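Local structure of protein SCO1, mitochondrial (Saccharomyces cerevisiae, 2B7K) at residues 28-33 / 95-100; 44-49 / 80-85; 86-91 / 112-117. The protein is a mitochondrial inner-membrane copper chaperone, needed for accumulation of cytochrome c oxidase subunits 1 and 2 and thought to act in copper transport or insertion into the oxidase. All coordinates share one frame; numbering follows the deposited sequence. Where two conformers were deposited one is given.

Contact 1 of 3, residues 28-33 / 95-100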
loop_
_atom_site.group_PDB
_atom_site.type_symbol
_atom_site.label_atom_id
_atom_site.label_comp_id
_atom_site.label_asym_id
_atom_site.label_seq_id
_atom_site.Cartn_x
_atom_site.Cartn_y
_atom_site.Cartn_z
ATOM N N ASP A 28 -6.126 5.848 -10.017
ATOM C CA ASP A 28 -6.284 6.199 -8.613
ATOM C C ASP A 28 -7.732 6.622 -8.423
ATOM O O ASP A 28 -8.493 6.673 -9.395
ATOM C CB ASP A 28 -5.297 7.294 -8.163
ATOM C CG ASP A 28 -5.503 8.623 -8.860
ATOM O OD1 ASP A 28 -6.590 8.860 -9.429
ATOM O OD2 ASP A 28 -4.559 9.445 -8.811
ATOM N N MET A 29 -8.122 6.912 -7.189
ATOM C CA MET A 29 -9.506 7.265 -6.902
ATOM C C MET A 29 -9.982 8.577 -7.507
ATOM O O MET A 29 -11.154 8.929 -7.378
ATOM C CB MET A 29 -9.741 7.266 -5.394
ATOM C CG MET A 29 -8.835 8.206 -4.632
ATOM S SD MET A 29 -8.857 7.756 -2.901
ATOM C CE MET A 29 -8.353 9.282 -2.133
ATOM N N TYR A 30 -9.080 9.293 -8.170
ATOM C CA TYR A 30 -9.451 10.545 -8.810
ATOM C C TYR A 30 -9.520 10.347 -10.319
ATOM O O TYR A 30 -9.879 11.260 -11.059
ATOM C CB TYR A 30 -8.452 11.642 -8.445
ATOM C CG TYR A 30 -8.439 11.924 -6.960
ATOM C CD1 TYR A 30 -7.366 11.536 -6.163
ATOM C CD2 TYR A 30 -9.532 12.533 -6.344
ATOM C CE1 TYR A 30 -7.380 11.742 -4.784
ATOM C CE2 TYR A 30 -9.558 12.744 -4.970
ATOM C CZ TYR A 30 -8.481 12.345 -4.195
ATOM O OH TYR A 30 -8.515 12.543 -2.837
ATOM N N GLY A 31 -9.182 9.144 -10.766
ATOM C CA GLY A 31 -9.238 8.840 -12.183
ATOM C C GLY A 31 -7.916 8.893 -12.921
ATOM O O GLY A 31 -7.865 8.580 -14.108
ATOM N N ASN A 32 -6.841 9.279 -12.235
ATOM C CA ASN A 32 -5.537 9.362 -12.883
ATOM C C ASN A 32 -4.896 7.994 -13.062
ATOM O O ASN A 32 -5.033 7.114 -12.213
ATOM C CB ASN A 32 -4.574 10.235 -12.069
ATOM C CG ASN A 32 -5.134 11.606 -11.773
ATOM O OD1 ASN A 32 -5.560 12.326 -12.674
ATOM N ND2 ASN A 32 -5.131 11.977 -10.500
ATOM N N GLU A 33 -4.185 7.821 -14.167
ATOM C CA GLU A 33 -3.506 6.562 -14.429
ATOM C C GLU A 33 -2.423 6.362 -13.370
ATOM O O GLU A 33 -1.772 7.318 -12.948
ATOM C CB GLU A 33 -2.864 6.589 -15.817
ATOM C CG GLU A 33 -2.095 5.326 -16.177
ATOM C CD GLU A 33 -1.284 5.480 -17.452
ATOM O OE1 GLU A 33 -1.862 5.887 -18.481
ATOM O OE2 GLU A 33 -0.068 5.189 -17.430
ATOM N N VAL A 95 -16.374 5.022 -4.414
ATOM C CA VAL A 95 -16.473 4.207 -3.209
ATOM C C VAL A 95 -15.177 4.267 -2.403
ATOM O O VAL A 95 -15.209 4.342 -1.172
ATOM C CB VAL A 95 -16.794 2.738 -3.547
ATOM C CG1 VAL A 95 -16.614 1.856 -2.310
ATOM C CG2 VAL A 95 -18.224 2.632 -4.050
ATOM N N LEU A 96 -14.038 4.234 -3.087
ATOM C CA LEU A 96 -12.759 4.307 -2.389
ATOM C C LEU A 96 -12.554 5.673 -1.745
ATOM O O LEU A 96 -12.023 5.765 -0.638
ATOM C CB LEU A 96 -11.593 4.004 -3.340
ATOM C CG LEU A 96 -11.467 2.544 -3.789
ATOM C CD1 LEU A 96 -10.211 2.383 -4.629
ATOM C CD2 LEU A 96 -11.409 1.624 -2.580
ATOM N N LYS A 97 -12.968 6.735 -2.429
ATOM C CA LYS A 97 -12.822 8.072 -1.863
ATOM C C LYS A 97 -13.605 8.176 -0.558
ATOM O O LYS A 97 -13.107 8.713 0.433
ATOM C CB LYS A 97 -13.316 9.142 -2.843
ATOM C CG LYS A 97 -12.359 9.427 -3.983
ATOM C CD LYS A 97 -12.791 10.639 -4.815
ATOM C CE LYS A 97 -13.965 10.321 -5.732
ATOM N NZ LYS A 97 -15.209 9.967 -4.997
ATOM N N GLU A 98 -14.827 7.650 -0.553
ATOM C CA GLU A 98 -15.652 7.711 0.646
ATOM C C GLU A 98 -15.096 6.832 1.759
ATOM O O GLU A 98 -15.048 7.243 2.918
ATOM C CB GLU A 98 -17.095 7.308 0.334
ATOM C CG GLU A 98 -17.989 7.288 1.562
ATOM C CD GLU A 98 -19.461 7.191 1.224
ATOM O OE1 GLU A 98 -20.268 6.996 2.156
ATOM O OE2 GLU A 98 -19.814 7.317 0.032
ATOM N N TYR A 99 -14.672 5.624 1.406
ATOM C CA TYR A 99 -14.106 4.703 2.385
ATOM C C TYR A 99 -12.845 5.283 3.030
ATOM O O TYR A 99 -12.687 5.249 4.256
ATOM C CB TYR A 99 -13.755 3.370 1.715
ATOM C CG TYR A 99 -13.168 2.335 2.651
ATOM C CD1 TYR A 99 -13.931 1.784 3.683
ATOM C CD2 TYR A 99 -11.854 1.883 2.489
ATOM C CE1 TYR A 99 -13.402 0.805 4.531
ATOM C CE2 TYR A 99 -11.317 0.903 3.329
ATOM C CZ TYR A 99 -12.097 0.366 4.345
ATOM O OH TYR A 99 -11.584 -0.632 5.150
ATOM N N LEU A 100 -11.949 5.816 2.204
ATOM C CA LEU A 100 -10.696 6.366 2.715
ATOM C C LEU A 100 -10.818 7.700 3.438
ATOM O O LEU A 100 -9.879 8.122 4.114
ATOM C CB LEU A 100 -9.665 6.472 1.585
ATOM C CG LEU A 100 -9.173 5.126 1.032
ATOM C CD1 LEU A 100 -8.162 5.371 -0.089
ATOM C CD2 LEU A 100 -8.523 4.303 2.155
#
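A loop-to-helix contact, apolar and without hydrogen bonds across it, sets the turn between strands 25-28 and 33-35 against helix 93-100, with Met29 reaching over Lys97 and Leu100. The Met29 side chain starts from the crowded position, CG between its backbone N and carbonyl carbon (chi1 58°), and then runs out extended. Its CB lies 3.7 Å from CG of Lys97, and its SD ends 3.8 Å from CD1 of the buried Leu100, three residues farther along the helix. Leu96 backs the base of the methionine, CB to CB. Lys97 uses its methylenes rather than its charge: the chain is bent at chi3 and chi4, and CD passes 3.5 Å from the backbone O of Met29 and 3.9 Å from CE2 of Tyr30, approaching that ring obliquely. The tyrosine ring in turn has CG of Met29 over one face, displaced toward the rim.

The loop forms a type I beta turn from Asp28 to Gly31, overlapped by an Asx turn in which Asp28 OD1 accepts from Tyr30 N at 2.8 Å. The same oxygen also accepts from Asn32 N at 2.8 Å, the two donors coming from opposite faces of the carboxylate plane. Asp28 OD2 offers its syn lone pair to ND2 of Asn32 at 3.1 Å, nearly in the amide plane. These three bonds grip the carboxylate of the buried Asp28 and probably help fix the turn from which Met29 projects. Asp28 also packs on Leu108 and Leu110 of the adjoining strand 108-111, while Leu100 rests on Ile107 and Leu96 on Thr111.

Contact 2 of 3, residues 44-49 / 80-85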
loop_
_atom_site.group_PDB
_atom_site.type_symbol
_atom_site.label_atom_id
_atom_site.label_comp_id
_atom_site.label_asym_id
_atom_site.label_seq_id
_atom_site.Cartn_x
_atom_site.Cartn_y
_atom_site.Cartn_z
ATOM N N SER A 44 7.337 3.457 -1.283
ATOM C CA SER A 44 5.899 3.280 -1.288
ATOM C C SER A 44 5.528 2.134 -0.370
ATOM O O SER A 44 6.307 1.208 -0.180
ATOM C CB SER A 44 5.417 2.973 -2.711
ATOM O OG SER A 44 5.804 3.998 -3.619
ATOM N N ILE A 45 4.341 2.211 0.214
ATOM C CA ILE A 45 3.870 1.140 1.071
ATOM C C ILE A 45 2.481 0.789 0.541
ATOM O O ILE A 45 1.585 1.631 0.479
ATOM C CB ILE A 45 3.860 1.566 2.563
ATOM C CG1 ILE A 45 3.478 0.358 3.422
ATOM C CG2 ILE A 45 2.929 2.762 2.780
ATOM C CD1 ILE A 45 3.876 0.486 4.892
ATOM N N ILE A 46 2.333 -0.459 0.122
ATOM C CA ILE A 46 1.097 -0.938 -0.474
ATOM C C ILE A 46 0.309 -1.902 0.394
ATOM O O ILE A 46 0.870 -2.803 1.014
ATOM C CB ILE A 46 1.403 -1.639 -1.810
ATOM C CG1 ILE A 46 2.172 -0.679 -2.721
ATOM C CG2 ILE A 46 0.112 -2.108 -2.470
ATOM C CD1 ILE A 46 2.726 -1.339 -3.970
ATOM N N TYR A 47 -1.002 -1.701 0.430
ATOM C CA TYR A 47 -1.873 -2.579 1.198
ATOM C C TYR A 47 -3.028 -2.996 0.306
ATOM O O TYR A 47 -3.681 -2.149 -0.299
ATOM C CB TYR A 47 -2.424 -1.867 2.439
ATOM C CG TYR A 47 -3.391 -2.728 3.230
ATOM C CD1 TYR A 47 -2.951 -3.870 3.898
ATOM C CD2 TYR A 47 -4.752 -2.428 3.265
ATOM C CE1 TYR A 47 -3.847 -4.700 4.581
ATOM C CE2 TYR A 47 -5.658 -3.249 3.940
ATOM C CZ TYR A 47 -5.199 -4.385 4.593
ATOM O OH TYR A 47 -6.101 -5.214 5.236
ATOM N N PHE A 48 -3.264 -4.302 0.225
ATOM C CA PHE A 48 -4.355 -4.853 -0.572
ATOM C C PHE A 48 -5.521 -5.174 0.368
ATOM O O PHE A 48 -5.326 -5.789 1.412
ATOM C CB PHE A 48 -3.912 -6.150 -1.269
ATOM C CG PHE A 48 -3.021 -5.938 -2.455
ATOM C CD1 PHE A 48 -3.549 -5.921 -3.745
ATOM C CD2 PHE A 48 -1.652 -5.763 -2.290
ATOM C CE1 PHE A 48 -2.726 -5.733 -4.859
ATOM C CE2 PHE A 48 -0.815 -5.572 -3.395
ATOM C CZ PHE A 48 -1.356 -5.558 -4.685
ATOM N N GLY A 49 -6.723 -4.741 0.007
ATOM C CA GLY A 49 -7.899 -5.020 0.820
ATOM C C GLY A 49 -9.138 -4.611 0.044
ATOM O O GLY A 49 -9.081 -4.499 -1.178
ATOM N N GLN A 80 4.728 6.909 0.160
ATOM C CA GLN A 80 3.638 6.977 -0.811
ATOM C C GLN A 80 2.746 5.794 -0.443
ATOM O O GLN A 80 2.981 4.673 -0.891
ATOM C CB GLN A 80 4.146 6.794 -2.251
ATOM C CG GLN A 80 2.994 6.633 -3.255
ATOM C CD GLN A 80 3.433 6.691 -4.707
ATOM O OE1 GLN A 80 2.945 7.523 -5.475
ATOM N NE2 GLN A 80 4.347 5.805 -5.092
ATOM N N PRO A 81 1.725 6.026 0.395
ATOM C CA PRO A 81 0.818 4.951 0.808
ATOM C C PRO A 81 -0.249 4.683 -0.235
ATOM O O PRO A 81 -0.920 5.606 -0.708
ATOM C CB PRO A 81 0.247 5.468 2.124
ATOM C CG PRO A 81 0.183 6.936 1.895
ATOM C CD PRO A 81 1.442 7.273 1.128
ATOM N N LEU A 82 -0.404 3.410 -0.587
ATOM C CA LEU A 82 -1.367 3.012 -1.606
ATOM C C LEU A 82 -2.284 1.908 -1.111
ATOM O O LEU A 82 -1.819 0.920 -0.542
ATOM C CB LEU A 82 -0.624 2.516 -2.854
ATOM C CG LEU A 82 0.383 3.502 -3.454
ATOM C CD1 LEU A 82 1.242 2.802 -4.505
ATOM C CD2 LEU A 82 -0.374 4.674 -4.062
ATOM N N PHE A 83 -3.586 2.093 -1.316
ATOM C CA PHE A 83 -4.582 1.095 -0.945
ATOM C C PHE A 83 -5.119 0.527 -2.253
ATOM O O PHE A 83 -5.788 1.226 -3.009
ATOM C CB PHE A 83 -5.732 1.726 -0.162
ATOM C CG PHE A 83 -6.832 0.752 0.193
ATOM C CD1 PHE A 83 -8.129 0.951 -0.269
ATOM C CD2 PHE A 83 -6.569 -0.357 0.992
ATOM C CE1 PHE A 83 -9.157 0.050 0.065
ATOM C CE2 PHE A 83 -7.583 -1.260 1.332
ATOM C CZ PHE A 83 -8.878 -1.058 0.870
ATOM N N ILE A 84 -4.812 -0.731 -2.532
ATOM C CA ILE A 84 -5.280 -1.348 -3.767
ATOM C C ILE A 84 -6.424 -2.297 -3.455
ATOM O O ILE A 84 -6.278 -3.217 -2.648
ATOM C CB ILE A 84 -4.152 -2.133 -4.471
ATOM C CG1 ILE A 84 -2.969 -1.200 -4.755
ATOM C CG2 ILE A 84 -4.671 -2.712 -5.785
ATOM C CD1 ILE A 84 -1.835 -1.860 -5.526
ATOM N N THR A 85 -7.565 -2.083 -4.100
ATOM C CA THR A 85 -8.711 -2.943 -3.854
ATOM C C THR A 85 -8.589 -4.268 -4.594
ATOM O O THR A 85 -7.978 -4.344 -5.663
ATOM C CB THR A 85 -10.039 -2.276 -4.280
ATOM O OG1 THR A 85 -11.141 -3.127 -3.916
ATOM C CG2 THR A 85 -10.065 -2.049 -5.794
#
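Phe48 lays one ring face over Ile84, whose CB sits 4.2 Å from the ring centroid, a CH-pi contact; CD1 of the same isoleucine reaches on to CG2 of Ile46 at 3.6 Å. On the other side of the sheet Tyr47 and Phe83 run side by side. Both have CG anti to the backbone N (chi1 177° in each), which brings their rings rim to rim, CD2 to CD2 3.6 Å, with planes only 20° apart. Gly49 suits this face, since a CB there would crowd both rings. Between the two faces, the parallel strands are joined by five backbone bonds, from Ile45 N to Gln80 O through to Gly49 N to Ile84 O. At the start of the pair, NE2 of Gln80 donates to Ser44 OG at 2.7 Å, in its amide plane, and also bonds to Asn38 O. An alanine in place of Gln80 would lose this amide and is likely to leave Ser44 OG and the Asn38 carbonyl without that donor. Helix 56-75 connects the two strands in a beta-alpha-beta crossover of the thioredoxin-like fold and packs on the face of Tyr47 and Pro81, the latter touching Leu68. Tyr47 packs on Cys57, a copper ligand by similarity, and strands 148-151 and 108-111 continue the sheet beyond 44-49 and 80-85.

Contact 3 of 3, residues 86-91 / 112-117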
loop_
_atom_site.group_PDB
_atom_site.type_symbol
_atom_site.label_atom_id
_atom_site.label_comp_id
_atom_site.label_asym_id
_atom_site.label_seq_id
_atom_site.Cartn_x
_atom_site.Cartn_y
_atom_site.Cartn_z
ATOM N N CYS A 86 -9.139 -5.298 -3.927
ATOM C CA CYS A 86 -9.220 -6.630 -4.513
ATOM C C CYS A 86 -10.649 -6.959 -4.930
ATOM O O CYS A 86 -10.960 -8.066 -5.275
ATOM C CB CYS A 86 -8.717 -7.679 -3.516
ATOM S SG CYS A 86 -6.964 -7.536 -3.102
ATOM N N ASP A 87 -11.485 -5.945 -4.862
ATOM C CA ASP A 87 -12.904 -6.107 -5.188
ATOM C C ASP A 87 -13.320 -5.024 -6.193
ATOM O O ASP A 87 -14.060 -4.098 -5.867
ATOM C CB ASP A 87 -13.753 -6.018 -3.915
ATOM C CG ASP A 87 -15.246 -6.192 -4.186
ATOM O OD1 ASP A 87 -15.602 -6.676 -5.280
ATOM O OD2 ASP A 87 -16.062 -5.851 -3.302
ATOM N N PRO A 88 -12.840 -5.140 -7.437
ATOM C CA PRO A 88 -13.137 -4.190 -8.513
ATOM C C PRO A 88 -14.619 -4.060 -8.856
ATOM O O PRO A 88 -15.031 -3.077 -9.470
ATOM C CB PRO A 88 -12.314 -4.732 -9.680
ATOM C CG PRO A 88 -12.302 -6.201 -9.422
ATOM C CD PRO A 88 -12.021 -6.254 -7.944
ATOM N N ALA A 89 -15.417 -5.046 -8.455
ATOM C CA ALA A 89 -16.849 -5.023 -8.740
ATOM C C ALA A 89 -17.577 -3.913 -7.994
ATOM O O ALA A 89 -18.465 -3.261 -8.551
ATOM C CB ALA A 89 -17.469 -6.372 -8.400
ATOM N N ARG A 90 -17.183 -3.681 -6.745
ATOM C CA ARG A 90 -17.822 -2.670 -5.911
ATOM C C ARG A 90 -16.970 -1.446 -5.582
ATOM O O ARG A 90 -17.505 -0.358 -5.385
ATOM C CB ARG A 90 -18.283 -3.303 -4.589
ATOM C CG ARG A 90 -19.391 -4.331 -4.739
ATOM C CD ARG A 90 -19.821 -4.909 -3.388
ATOM N NE ARG A 90 -18.771 -5.727 -2.782
ATOM C CZ ARG A 90 -18.884 -6.355 -1.614
ATOM N NH1 ARG A 90 -17.874 -7.074 -1.146
ATOM N NH2 ARG A 90 -20.005 -6.267 -0.911
ATOM N N ASP A 91 -15.658 -1.623 -5.513
ATOM C CA ASP A 91 -14.766 -0.522 -5.155
ATOM C C ASP A 91 -14.361 0.396 -6.297
ATOM O O ASP A 91 -13.223 0.369 -6.775
ATOM C CB ASP A 91 -13.524 -1.071 -4.450
ATOM C CG ASP A 91 -13.819 -1.527 -3.029
ATOM O OD1 ASP A 91 -14.997 -1.477 -2.614
ATOM O OD2 ASP A 91 -12.875 -1.930 -2.326
ATOM N N GLY A 112 -9.475 -0.480 -10.719
ATOM C CA GLY A 112 -9.441 -0.624 -12.163
ATOM C C GLY A 112 -10.420 -1.682 -12.613
ATOM O O GLY A 112 -11.356 -2.010 -11.890
ATOM N N THR A 113 -10.210 -2.210 -13.810
ATOM C CA THR A 113 -11.088 -3.250 -14.329
ATOM C C THR A 113 -10.714 -4.558 -13.645
ATOM O O THR A 113 -9.681 -4.643 -12.986
ATOM C CB THR A 113 -10.901 -3.420 -15.835
ATOM O OG1 THR A 113 -9.534 -3.740 -16.102
ATOM C CG2 THR A 113 -11.277 -2.142 -16.574
ATOM N N PHE A 114 -11.555 -5.573 -13.793
ATOM C CA PHE A 114 -11.266 -6.871 -13.192
ATOM C C PHE A 114 -9.894 -7.354 -13.647
ATOM O O PHE A 114 -9.089 -7.821 -12.842
ATOM C CB PHE A 114 -12.312 -7.909 -13.610
ATOM C CG PHE A 114 -13.528 -7.934 -12.740
ATOM C CD1 PHE A 114 -14.025 -9.146 -12.265
ATOM C CD2 PHE A 114 -14.190 -6.761 -12.403
ATOM C CE1 PHE A 114 -15.163 -9.184 -11.467
ATOM C CE2 PHE A 114 -15.330 -6.789 -11.606
ATOM C CZ PHE A 114 -15.817 -8.002 -11.138
ATOM N N ASP A 115 -9.636 -7.249 -14.945
ATOM C CA ASP A 115 -8.363 -7.687 -15.505
ATOM C C ASP A 115 -7.156 -6.952 -14.932
ATOM O O ASP A 115 -6.137 -7.569 -14.611
ATOM C CB ASP A 115 -8.379 -7.550 -17.030
ATOM C CG ASP A 115 -9.208 -8.631 -17.703
ATOM O OD1 ASP A 115 -9.340 -8.601 -18.945
ATOM O OD2 ASP A 115 -9.726 -9.517 -16.987
ATOM N N GLU A 116 -7.262 -5.634 -14.808
ATOM C CA GLU A 116 -6.162 -4.847 -14.265
ATOM C C GLU A 116 -5.909 -5.189 -12.795
ATOM O O GLU A 116 -4.759 -5.331 -12.373
ATOM C CB GLU A 116 -6.459 -3.347 -14.395
ATOM C CG GLU A 116 -6.610 -2.862 -15.835
ATOM C CD GLU A 116 -7.007 -1.396 -15.916
ATOM O OE1 GLU A 116 -7.843 -0.965 -15.093
ATOM O OE2 GLU A 116 -6.496 -0.678 -16.809
ATOM N N VAL A 117 -6.982 -5.310 -12.022
ATOM C CA VAL A 117 -6.855 -5.623 -10.603
ATOM C C VAL A 117 -6.320 -7.039 -10.404
ATOM O O VAL A 117 -5.444 -7.275 -9.566
ATOM C CB VAL A 117 -8.215 -5.471 -9.878
ATOM C CG1 VAL A 117 -8.101 -5.949 -8.441
ATOM C CG2 VAL A 117 -8.657 -4.015 -9.908
HETATM O O HOH W 1 -13.900 -2.297 -12.079
#
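Pro88 presses CG onto one face of the Phe114 ring, 3.9 Å from the centroid and 24° off the ring normal, a CH-pi contact displaced toward the rim. The two side chains cross at about a right angle. Further along the ring, Ala89 CB meets CZ at 3.6 Å. The other flank of the proline is taken by Val117: Pro88 CB lies 3.7 Å from its CG2, and Pro88 CD faces its CG1, which also approaches CA of Cys86. A water ties the two backbones, donating to Pro88 O and, at 2.6 Å, to Gly112 O.

Helix 114-123 thus begins against the loop that follows strand 80-85, and its first turn is set by a capping box. Thr113 OG1 accepts from Glu116 N at 3.2 Å, while Glu116 OE1 accepts from Thr113 N at 3.0 Å. With CG anti to its carbonyl carbon (chi1 -87°), Phe114 swings its ring back over the loop. Next to Pro88 in the chain, Asp87 O accepts from the backbone N of Arg90 and of Asp91, curling the loop, and Asp87 OD2 takes a salt bridge from Arg90 NE, 2.8 Å long and close to the guanidinium plane. Farther in, Asp91 is held by Ser51 OG and Thr85 OG1.

In the fold
From the N terminus, the turn at 28-33 comes first, and contact 1 closes the longest loop when helix 93-100 returns to it. Contact 2 is nested inside that loop, pairing two neighbouring strands that precede and follow helix 56-75 in the chain. Strand 80-85 then runs directly into 86-91, the first half of contact 3, which closes at 112-117 only after the helix of contact 1; contacts 1 and 3 therefore cross, whereas 2 and 3 follow in series. Phe83 joins contact 2 to Leu96, Tyr99 and Leu100. Thr85 with Asp91, and Gly49 O with Cys86 N, join contact 2 to contact 3. Contact 1 ties turn to helix 93-100, contact 3 the loop after strand 80-85 to helix 114-123.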